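Local coordinates for protein hyaluronidase (PDB 5DIY) that is an O-GlcNAc hydrolase of glycoside hydrolase family 84, probably removing N-acetylglucosamine from modified proteins, and here carries a substitution at its predicted proton donor, at residues G75-F80 / V111-I116; E139-F144 / R178-R183; D222-N227 / I313-P318. All blocks are in the same frame, centred on the assembly; numbering follows the deposited sequence.

Contact 1: residues G75-F80 / V111-I116; sequences GINFTF and VHSIGI
Phe80 and Ile114 pair in parallel register between strands 77-80 and 113-116, whose axes approach to 4.7 Å with their N-to-C directions 37° apart. The main backbone bond runs from Gly115 N to Phe80 O, 2.7 Å long and nearly straight at 169°; the bond from Phe80 N to Ser113 O is weak at 3.4 Å. Where the strands begin to diverge, a water takes over: it donates to Asn77 OD1 and Phe78 O and accepts from Ser113 N, so three polar groups of the two segments share one water. On one face of the sheet the hydroxyls of Thr79 and Ser113 meet, OG1 to OG at 2.7 Å, in a hydrogen bond whose donor is open to either. Ser113 OG stands anti to the backbone N (chi1 -179°), which carries it across to its partner, while Thr79 CG2 lies against Gly115 N at 3.6 Å, where that residue has no side chain. Phe80 and Ile114 occupy the other face; there Phe80 CB and Ile114 CD1 are 4.4 Å apart. Val111 sends its two methyls to different targets, CG1 to the carbonyl oxygen of Phe78 and CG2 obliquely to CD1 of the Phe78 ring at 3.9 Å. Outside the pair, the Phe80 ring stacks with Phe106 of helix 93-108, the crossover helix of this right-handed beta-alpha-beta unit. Phe78 packs on helix 58-73 and meets Tyr38, while strand 37-40 hydrogen-bonds to strand 77-82 and continues the parallel barrel.

Contact 2: residues E139-F144 / R178-R183; sequences EAQADF and RILGQR
This is a helix-helix contact on the outside of the barrel, partly buried, in which Ala142 packs on Arg183 and Glu139 pairs its charge with the same arginine. Helices 139-144 and 178-183 run in nearly the same direction, 23° apart, with axes 9.3 Å from each other at closest approach. The tightest apolar touch is Ala142 CB against Arg183 CB at 3.6 Å; Ala142 points its CB toward the other helix. From there the arginine bends at chi2 (-148°) and brings its guanidinium face to face with the carboxylate end of the extended Glu139 chain. Carboxylate and guanidinium planes are 12° apart and stacked: Glu139 OE1 sits over one face, toward the rim, 3.4 Å from Arg183 NH2. The oxygen is well out of the guanidinium plane, and the salt bridge therefore rests on charge without a directed N-H. Glu139 CG also packs against the guanidinium, 3.5 Å from Arg183 NH1, while OE2 accepts from Ser135 N, fixing the carboxylate from its own side of the contact. Deeper in, Leu180 CD1 rests near Gln141 OE1 at 4.2 Å. That amide is held at both ends, OE1 by Tyr176 OH and NE2 by Thr166 OG1. The arrangement is that of neighbouring helices in the outer layer of a TIM barrel, lying side by side and pointing the same way.

Contact 3: residues D222-N227 / I313-P318; sequences DNYPVN and ISCLEP. With NAG (2-acetamido-2-deoxy-beta-D-glucopyranose), chain E.
The contact borders the N-acetylglucosamine site: in the loop after strand 218-222, Asn223 belongs to that site and its neighbour Tyr224 packs against the loop 313-318. Asn223 is the centre of an inverse gamma turn, and its amide lies near the acetamido oxygen O7 of the bound sugar. The peptide between Tyr224 and Pro225 is cis, and the proline folds back under the tyrosine ring, its CB 3.9 Å from the ring plane and over the centre. On the opposite face sits Leu316: its CD1 methyl is 3.5 Å from the Tyr224 ring centroid and only 5° off the ring normal, a CH-pi contact. The ring is thus sandwiched between proline and leucine. CG standing anti to the backbone N (chi1 -174°) places it between Pro225 and Leu316. Two further groups approach obliquely: Ser314 OG is 3.7 Å from Tyr224 CE1, and Cys315 SG is 4.1 Å from Tyr224 CD1, a sulfur-aromatic contact. Ser314 OG also receives weak bonds from Leu316 N and, at 3.4 Å, from Glu317 N, both within 313-318. The buried phenol oxygen of Tyr224 is hydrogen-bonded to Gly238 O, and the Tyr224 side chain also touches Pro268 of helix 262-277. With a serine in place of Tyr224, the Leu316 methyl and the Pro225 ring would probably lose the flat surface between them, and Gly238 O its phenol partner. Asn223, Asp228 and Asn257 gather about the sugar, an arrangement characteristic of a TIM-barrel glycosidase, whose ligand site is formed at the C-terminal ends of the strands and the loops that follow.

In the fold
Contacts 1 and 2 belong to successive layers of one barrel: contact 1 joins adjacent strands of its wall, and contact 2 joins helices outside it. Their centres are 22 Å apart, with nearest atoms about 5 Å apart. Contact 3, some 25 Å from contact 1 and 30 Å from contact 2 between centres, couples a loop following a barrel strand to the loop before helix 322-336. It reaches the sugar directly through Asn223. The other two stay farther off: Gly115 and the side chain of Gln141 are each about 12 Å from the bound N-acetylglucosamine and about 9 Å from the side chain of Asp119, which hydrogen-bonds to it.

Contact 1: residues G75-F80 / V111-I116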
loop_
_atom_site.group_PDB
_atom_site.type_symbol
_atom_site.label_atom_id
_atom_site.label_comp_id
_atom_site.label_asym_id
_atom_site.label_seq_id
_atom_site.Cartn_x
_atom_site.Cartn_y
_atom_site.Cartn_z
ATOM N N GLY C 75 -9.568 -18.657 -14.990
ATOM C CA GLY C 75 -9.337 -17.734 -16.104
ATOM C C GLY C 75 -8.189 -16.768 -15.871
ATOM O O GLY C 75 -8.173 -15.684 -16.444
ATOM N N ILE C 76 -7.233 -17.177 -15.037
ATOM C CA ILE C 76 -6.095 -16.358 -14.640
ATOM C C ILE C 76 -4.846 -16.864 -15.356
ATOM O O ILE C 76 -4.547 -18.054 -15.296
ATOM C CB ILE C 76 -5.813 -16.455 -13.115
ATOM C CG1 ILE C 76 -7.099 -16.352 -12.276
ATOM C CG2 ILE C 76 -4.788 -15.414 -12.686
ATOM C CD1 ILE C 76 -7.879 -15.081 -12.470
ATOM N N ASN C 77 -4.113 -15.966 -16.013
ATOM C CA ASN C 77 -2.785 -16.291 -16.533
ATOM C C ASN C 77 -1.789 -16.212 -15.380
ATOM O O ASN C 77 -1.642 -15.152 -14.767
ATOM C CB ASN C 77 -2.389 -15.327 -17.657
ATOM C CG ASN C 77 -1.107 -15.742 -18.382
ATOM O OD1 ASN C 77 -0.775 -16.927 -18.482
ATOM N ND2 ASN C 77 -0.387 -14.760 -18.906
ATOM N N PHE C 78 -1.140 -17.334 -15.067
ATOM C CA PHE C 78 -0.132 -17.393 -14.008
ATOM C C PHE C 78 1.235 -17.063 -14.602
ATOM O O PHE C 78 1.676 -17.722 -15.549
ATOM C CB PHE C 78 -0.107 -18.790 -13.387
ATOM C CG PHE C 78 0.815 -18.933 -12.197
ATOM C CD1 PHE C 78 2.196 -19.054 -12.365
ATOM C CD2 PHE C 78 0.297 -19.012 -10.904
ATOM C CE1 PHE C 78 3.034 -19.211 -11.273
ATOM C CE2 PHE C 78 1.133 -19.169 -9.809
ATOM C CZ PHE C 78 2.503 -19.272 -9.992
ATOM N N THR C 79 1.901 -16.061 -14.031
ATOM C CA THR C 79 3.269 -15.705 -14.395
ATOM C C THR C 79 4.195 -16.007 -13.226
ATOM O O THR C 79 3.951 -15.567 -12.105
ATOM C CB THR C 79 3.370 -14.213 -14.764
ATOM O OG1 THR C 79 2.579 -13.957 -15.930
ATOM C CG2 THR C 79 4.821 -13.783 -15.040
ATOM N N PHE C 80 5.254 -16.765 -13.498
ATOM C CA PHE C 80 6.311 -17.003 -12.530
ATOM C C PHE C 80 7.371 -15.945 -12.753
ATOM O O PHE C 80 7.882 -15.818 -13.870
ATOM C CB PHE C 80 6.930 -18.395 -12.700
ATOM C CG PHE C 80 8.121 -18.628 -11.811
ATOM C CD1 PHE C 80 7.949 -18.939 -10.469
ATOM C CD2 PHE C 80 9.413 -18.489 -12.303
ATOM C CE1 PHE C 80 9.044 -19.124 -9.637
ATOM C CE2 PHE C 80 10.511 -18.677 -11.480
ATOM C CZ PHE C 80 10.329 -18.996 -10.147
ATOM N N VAL C 111 3.163 -22.933 -17.796
ATOM C CA VAL C 111 3.405 -21.494 -17.679
ATOM C C VAL C 111 4.231 -21.037 -18.886
ATOM O O VAL C 111 5.348 -21.518 -19.098
ATOM C CB VAL C 111 4.137 -21.135 -16.362
ATOM C CG1 VAL C 111 4.520 -19.659 -16.321
ATOM C CG2 VAL C 111 3.274 -21.496 -15.158
ATOM N N HIS C 112 3.661 -20.122 -19.669
ATOM C CA HIS C 112 4.352 -19.499 -20.817
ATOM C C HIS C 112 4.791 -18.053 -20.546
ATOM O O HIS C 112 5.557 -17.495 -21.338
ATOM C CB HIS C 112 3.465 -19.542 -22.069
ATOM C CG HIS C 112 2.193 -18.762 -21.942
ATOM N ND1 HIS C 112 2.092 -17.437 -22.304
ATOM C CD2 HIS C 112 0.971 -19.121 -21.479
ATOM C CE1 HIS C 112 0.862 -17.012 -22.073
ATOM N NE2 HIS C 112 0.162 -18.015 -21.572
ATOM N N SER C 113 4.303 -17.450 -19.452
ATOM C CA SER C 113 4.663 -16.082 -19.067
ATOM C C SER C 113 5.659 -16.100 -17.909
ATOM O O SER C 113 5.403 -16.696 -16.857
ATOM C CB SER C 113 3.424 -15.278 -18.679
ATOM O OG SER C 113 3.783 -13.947 -18.335
ATOM N N ILE C 114 6.796 -15.447 -18.118
ATOM C CA ILE C 114 7.885 -15.441 -17.159
ATOM C C ILE C 114 8.227 -13.996 -16.837
ATOM O O ILE C 114 8.373 -13.175 -17.741
ATOM C CB ILE C 114 9.129 -16.180 -17.716
ATOM C CG1 ILE C 114 8.802 -17.652 -18.043
ATOM C CG2 ILE C 114 10.309 -16.087 -16.749
ATOM C CD1 ILE C 114 8.529 -18.546 -16.847
ATOM N N GLY C 115 8.337 -13.692 -15.545
ATOM C CA GLY C 115 8.783 -12.380 -15.072
ATOM C C GLY C 115 10.269 -12.401 -14.762
ATOM O O GLY C 115 10.741 -13.305 -14.080
ATOM N N ILE C 116 11.018 -11.423 -15.267
ATOM C CA ILE C 116 12.439 -11.286 -14.912
ATOM C C ILE C 116 12.663 -9.852 -14.428
ATOM O O ILE C 116 12.692 -8.916 -15.235
ATOM C CB ILE C 116 13.388 -11.660 -16.079
ATOM C CG1 ILE C 116 13.028 -13.049 -16.632
ATOM C CG2 ILE C 116 14.840 -11.650 -15.608
ATOM C CD1 ILE C 116 13.908 -13.531 -17.763
HETATM O O HOH W 1 1.679 -18.449 -18.293
#

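Contact 2: residues E139-F144 / R178-R183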
loop_
_atom_site.group_PDB
_atom_site.type_symbol
_atom_site.label_atom_id
_atom_site.label_comp_id
_atom_site.label_asym_id
_atom_site.label_seq_id
_atom_site.Cartn_x
_atom_site.Cartn_y
_atom_site.Cartn_z
ATOM N N GLU C 139 22.318 -2.053 -21.271
ATOM C CA GLU C 139 22.840 -2.875 -22.372
ATOM C C GLU C 139 22.979 -4.326 -21.938
ATOM O O GLU C 139 22.628 -5.243 -22.687
ATOM C CB GLU C 139 24.200 -2.355 -22.872
ATOM C CG GLU C 139 24.104 -1.310 -23.976
ATOM C CD GLU C 139 25.462 -0.746 -24.400
ATOM O OE1 GLU C 139 25.475 0.349 -25.000
ATOM O OE2 GLU C 139 26.512 -1.384 -24.141
ATOM N N ALA C 140 23.507 -4.528 -20.732
ATOM C CA ALA C 140 23.687 -5.868 -20.178
ATOM C C ALA C 140 22.334 -6.564 -20.052
ATOM O O ALA C 140 22.155 -7.672 -20.548
ATOM C CB ALA C 140 24.373 -5.797 -18.823
ATOM N N GLN C 141 21.389 -5.876 -19.409
ATOM C CA GLN C 141 20.027 -6.382 -19.210
ATOM C C GLN C 141 19.307 -6.685 -20.523
ATOM O O GLN C 141 18.688 -7.744 -20.663
ATOM C CB GLN C 141 19.202 -5.375 -18.398
ATOM C CG GLN C 141 19.624 -5.304 -16.941
ATOM C CD GLN C 141 18.909 -4.223 -16.155
ATOM O OE1 GLN C 141 18.228 -3.369 -16.718
ATOM N NE2 GLN C 141 19.055 -4.266 -14.838
ATOM N N ALA C 142 19.384 -5.754 -21.474
ATOM C CA ALA C 142 18.746 -5.934 -22.780
ATOM C C ALA C 142 19.284 -7.175 -23.499
ATOM O O ALA C 142 18.508 -7.963 -24.041
ATOM C CB ALA C 142 18.927 -4.693 -23.647
ATOM N N ASP C 143 20.607 -7.342 -23.480
ATOM C CA ASP C 143 21.261 -8.501 -24.096
ATOM C C ASP C 143 20.915 -9.807 -23.381
ATOM O O ASP C 143 20.678 -10.832 -24.028
ATOM C CB ASP C 143 22.785 -8.317 -24.134
ATOM C CG ASP C 143 23.505 -9.540 -24.678
ATOM O OD1 ASP C 143 23.086 -10.048 -25.741
ATOM O OD2 ASP C 143 24.464 -10.011 -24.032
ATOM N N PHE C 144 20.896 -9.774 -22.052
ATOM C CA PHE C 144 20.491 -10.943 -21.277
ATOM C C PHE C 144 19.053 -11.352 -21.597
ATOM O O PHE C 144 18.783 -12.520 -21.877
ATOM C CB PHE C 144 20.635 -10.679 -19.781
ATOM C CG PHE C 144 20.333 -11.875 -18.930
ATOM C CD1 PHE C 144 21.253 -12.900 -18.815
ATOM C CD2 PHE C 144 19.125 -11.983 -18.250
ATOM C CE1 PHE C 144 20.989 -14.014 -18.031
ATOM C CE2 PHE C 144 18.851 -13.090 -17.463
ATOM C CZ PHE C 144 19.785 -14.108 -17.354
ATOM N N ARG C 178 15.688 4.890 -22.311
ATOM C CA ARG C 178 15.802 5.057 -23.769
ATOM C C ARG C 178 16.632 3.939 -24.409
ATOM O O ARG C 178 16.275 3.437 -25.477
ATOM C CB ARG C 178 16.381 6.434 -24.117
ATOM C CG ARG C 178 15.343 7.560 -24.173
ATOM C CD ARG C 178 15.859 8.883 -23.603
ATOM N NE ARG C 178 17.254 9.152 -23.976
ATOM C CZ ARG C 178 18.101 9.951 -23.318
ATOM N NH1 ARG C 178 17.736 10.623 -22.223
ATOM N NH2 ARG C 178 19.345 10.083 -23.769
ATOM N N ILE C 179 17.718 3.539 -23.751
ATOM C CA ILE C 179 18.534 2.410 -24.209
ATOM C C ILE C 179 17.715 1.122 -24.164
ATOM O O ILE C 179 17.774 0.311 -25.086
ATOM C CB ILE C 179 19.822 2.230 -23.365
ATOM C CG1 ILE C 179 20.765 3.430 -23.534
ATOM C CG2 ILE C 179 20.559 0.947 -23.753
ATOM C CD1 ILE C 179 21.743 3.603 -22.387
ATOM N N LEU C 180 16.953 0.945 -23.089
ATOM C CA LEU C 180 16.142 -0.261 -22.909
ATOM C C LEU C 180 15.044 -0.362 -23.982
ATOM O O LEU C 180 14.800 -1.441 -24.522
ATOM C CB LEU C 180 15.523 -0.287 -21.500
ATOM C CG LEU C 180 15.477 -1.600 -20.728
ATOM C CD1 LEU C 180 16.870 -2.160 -20.466
ATOM C CD2 LEU C 180 14.738 -1.362 -19.419
ATOM N N GLY C 181 14.393 0.757 -24.293
ATOM C CA GLY C 181 13.351 0.773 -25.321
ATOM C C GLY C 181 13.879 0.449 -26.708
ATOM O O GLY C 181 13.198 -0.204 -27.499
ATOM N N GLN C 182 15.101 0.904 -26.987
ATOM C CA GLN C 182 15.790 0.635 -28.253
ATOM C C GLN C 182 16.238 -0.827 -28.379
ATOM O O GLN C 182 16.055 -1.441 -29.429
ATOM C CB GLN C 182 17.000 1.585 -28.384
ATOM C CG GLN C 182 17.758 1.543 -29.711
ATOM C CD GLN C 182 16.898 1.915 -30.910
ATOM O OE1 GLN C 182 16.030 2.781 -30.825
ATOM N NE2 GLN C 182 17.137 1.253 -32.035
ATOM N N ARG C 183 16.804 -1.384 -27.308
ATOM C CA ARG C 183 17.484 -2.693 -27.364
ATOM C C ARG C 183 16.666 -3.906 -26.927
ATOM O O ARG C 183 17.014 -5.029 -27.298
ATOM C CB ARG C 183 18.774 -2.637 -26.548
ATOM C CG ARG C 183 19.730 -1.557 -27.028
ATOM C CD ARG C 183 21.180 -1.942 -26.830
ATOM N NE ARG C 183 22.071 -0.915 -27.373
ATOM C CZ ARG C 183 23.376 -1.068 -27.606
ATOM N NH1 ARG C 183 23.998 -2.221 -27.349
ATOM N NH2 ARG C 183 24.070 -0.050 -28.107
#

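Contact 3: residues D222-N227 / I313-P318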
loop_
_atom_site.group_PDB
_atom_site.type_symbol
_atom_site.label_atom_id
_atom_site.label_comp_id
_atom_site.label_asym_id
_atom_site.label_seq_id
_atom_site.Cartn_x
_atom_site.Cartn_y
_atom_site.Cartn_z
ATOM N N ASP C 222 1.456 -1.203 -10.143
ATOM C CA ASP C 222 0.875 -0.145 -9.331
ATOM C C ASP C 222 0.978 -0.533 -7.859
ATOM O O ASP C 222 0.353 -1.505 -7.421
ATOM C CB ASP C 222 -0.574 0.122 -9.748
ATOM C CG ASP C 222 -1.011 1.553 -9.470
ATOM O OD1 ASP C 222 -0.280 2.300 -8.786
ATOM O OD2 ASP C 222 -2.093 1.949 -9.954
ATOM N N ASN C 223 1.770 0.224 -7.104
ATOM C CA ASN C 223 2.052 -0.081 -5.703
ATOM C C ASN C 223 0.981 0.483 -4.781
ATOM O O ASN C 223 1.231 1.390 -3.983
ATOM C CB ASN C 223 3.440 0.441 -5.299
ATOM C CG ASN C 223 4.572 -0.409 -5.834
ATOM O OD1 ASN C 223 5.455 0.084 -6.528
ATOM N ND2 ASN C 223 4.583 -1.672 -5.475
ATOM N N TYR C 224 -0.218 -0.069 -4.923
ATOM C CA TYR C 224 -1.331 0.165 -4.022
ATOM C C TYR C 224 -2.214 -1.090 -4.140
ATOM O O TYR C 224 -2.469 -1.525 -5.270
ATOM C CB TYR C 224 -2.120 1.432 -4.409
ATOM C CG TYR C 224 -3.189 1.735 -3.387
ATOM C CD1 TYR C 224 -2.880 2.432 -2.209
ATOM C CD2 TYR C 224 -4.488 1.265 -3.552
ATOM C CE1 TYR C 224 -3.851 2.671 -1.241
ATOM C CE2 TYR C 224 -5.463 1.512 -2.600
ATOM C CZ TYR C 224 -5.138 2.207 -1.443
ATOM O OH TYR C 224 -6.113 2.424 -0.505
ATOM N N PRO C 225 -2.687 -1.684 -3.032
ATOM C CA PRO C 225 -2.620 -1.146 -1.664
ATOM C C PRO C 225 -1.375 -1.466 -0.809
ATOM O O PRO C 225 -1.402 -1.162 0.371
ATOM C CB PRO C 225 -3.869 -1.766 -1.009
ATOM C CG PRO C 225 -4.059 -3.043 -1.738
ATOM C CD PRO C 225 -3.745 -2.698 -3.161
ATOM N N VAL C 226 -0.307 -2.042 -1.371
ATOM C CA VAL C 226 0.887 -2.419 -0.570
ATOM C C VAL C 226 1.190 -1.510 0.606
ATOM O O VAL C 226 1.305 -0.302 0.429
ATOM C CB VAL C 226 2.247 -2.424 -1.330
ATOM C CG1 VAL C 226 2.718 -3.821 -1.603
ATOM C CG2 VAL C 226 2.262 -1.532 -2.566
ATOM N N ASN C 227 1.382 -2.111 1.775
ATOM C CA ASN C 227 1.817 -1.392 2.967
ATOM C C ASN C 227 3.015 -2.092 3.623
ATOM O O ASN C 227 3.002 -2.375 4.807
ATOM C CB ASN C 227 0.638 -1.194 3.937
ATOM C CG ASN C 227 0.126 -2.494 4.558
ATOM O OD1 ASN C 227 0.304 -3.593 4.015
ATOM N ND2 ASN C 227 -0.534 -2.365 5.709
ATOM N N ILE C 313 -4.665 7.610 5.205
ATOM C CA ILE C 313 -3.266 7.868 4.859
ATOM C C ILE C 313 -2.736 6.767 3.926
ATOM O O ILE C 313 -2.757 5.579 4.256
ATOM C CB ILE C 313 -2.333 8.034 6.093
ATOM C CG1 ILE C 313 -2.727 9.263 6.922
ATOM C CG2 ILE C 313 -0.877 8.194 5.647
ATOM C CD1 ILE C 313 -2.103 9.314 8.304
ATOM N N SER C 314 -2.290 7.193 2.752
ATOM C CA SER C 314 -1.638 6.328 1.771
ATOM C C SER C 314 -1.002 7.226 0.723
ATOM O O SER C 314 -1.206 8.437 0.754
ATOM C CB SER C 314 -2.654 5.398 1.096
ATOM O OG SER C 314 -3.491 6.109 0.202
ATOM N N CYS C 315 -0.284 6.641 -0.232
ATOM C CA CYS C 315 0.204 7.398 -1.387
ATOM C C CYS C 315 -0.924 8.142 -2.133
ATOM O O CYS C 315 -0.691 9.206 -2.699
ATOM C CB CYS C 315 0.952 6.479 -2.361
ATOM S SG CYS C 315 -0.076 5.235 -3.183
ATOM N N LEU C 316 -2.131 7.579 -2.125
ATOM C CA LEU C 316 -3.299 8.195 -2.768
ATOM C C LEU C 316 -3.851 9.394 -1.983
ATOM O O LEU C 316 -4.375 10.328 -2.579
ATOM C CB LEU C 316 -4.413 7.163 -2.960
ATOM C CG LEU C 316 -4.064 5.901 -3.757
ATOM C CD1 LEU C 316 -5.253 4.956 -3.824
ATOM C CD2 LEU C 316 -3.586 6.254 -5.157
ATOM N N GLU C 317 -3.760 9.351 -0.655
ATOM C CA GLU C 317 -4.191 10.461 0.194
ATOM C C GLU C 317 -3.128 10.685 1.254
ATOM O O GLU C 317 -3.284 10.222 2.381
ATOM C CB GLU C 317 -5.540 10.160 0.850
ATOM C CG GLU C 317 -6.697 9.957 -0.111
ATOM C CD GLU C 317 -7.012 11.175 -0.965
ATOM O OE1 GLU C 317 -6.619 12.305 -0.606
ATOM O OE2 GLU C 317 -7.661 10.989 -2.009
ATOM N N PRO C 318 -2.029 11.368 0.889
ATOM C CA PRO C 318 -0.888 11.471 1.800
ATOM C C PRO C 318 -1.061 12.418 3.005
ATOM O O PRO C 318 -0.286 12.323 3.950
ATOM C CB PRO C 318 0.236 11.969 0.886
ATOM C CG PRO C 318 -0.470 12.749 -0.170
ATOM C CD PRO C 318 -1.767 12.033 -0.400
HETATM C C1 NAG E . 9.564 -1.398 -4.350
HETATM C C2 NAG E . 9.472 -2.853 -4.851
HETATM C C3 NAG E . 8.247 -3.618 -4.342
HETATM C C4 NAG E . 7.756 -3.025 -3.032
HETATM C C5 NAG E . 7.322 -1.590 -3.286
HETATM C C6 NAG E . 6.814 -0.883 -2.019
HETATM C C7 NAG E . 8.739 -2.344 -7.159
HETATM C C8 NAG E . 9.049 -2.576 -8.612
HETATM N N2 NAG E . 9.581 -2.926 -6.304
HETATM O O3 NAG E . 8.598 -4.995 -4.170
HETATM O O4 NAG E . 6.626 -3.754 -2.553
HETATM O O5 NAG E . 8.332 -0.803 -3.926
HETATM O O6 NAG E . 7.762 -0.949 -0.951
HETATM O O7 NAG E . 7.788 -1.660 -6.805
#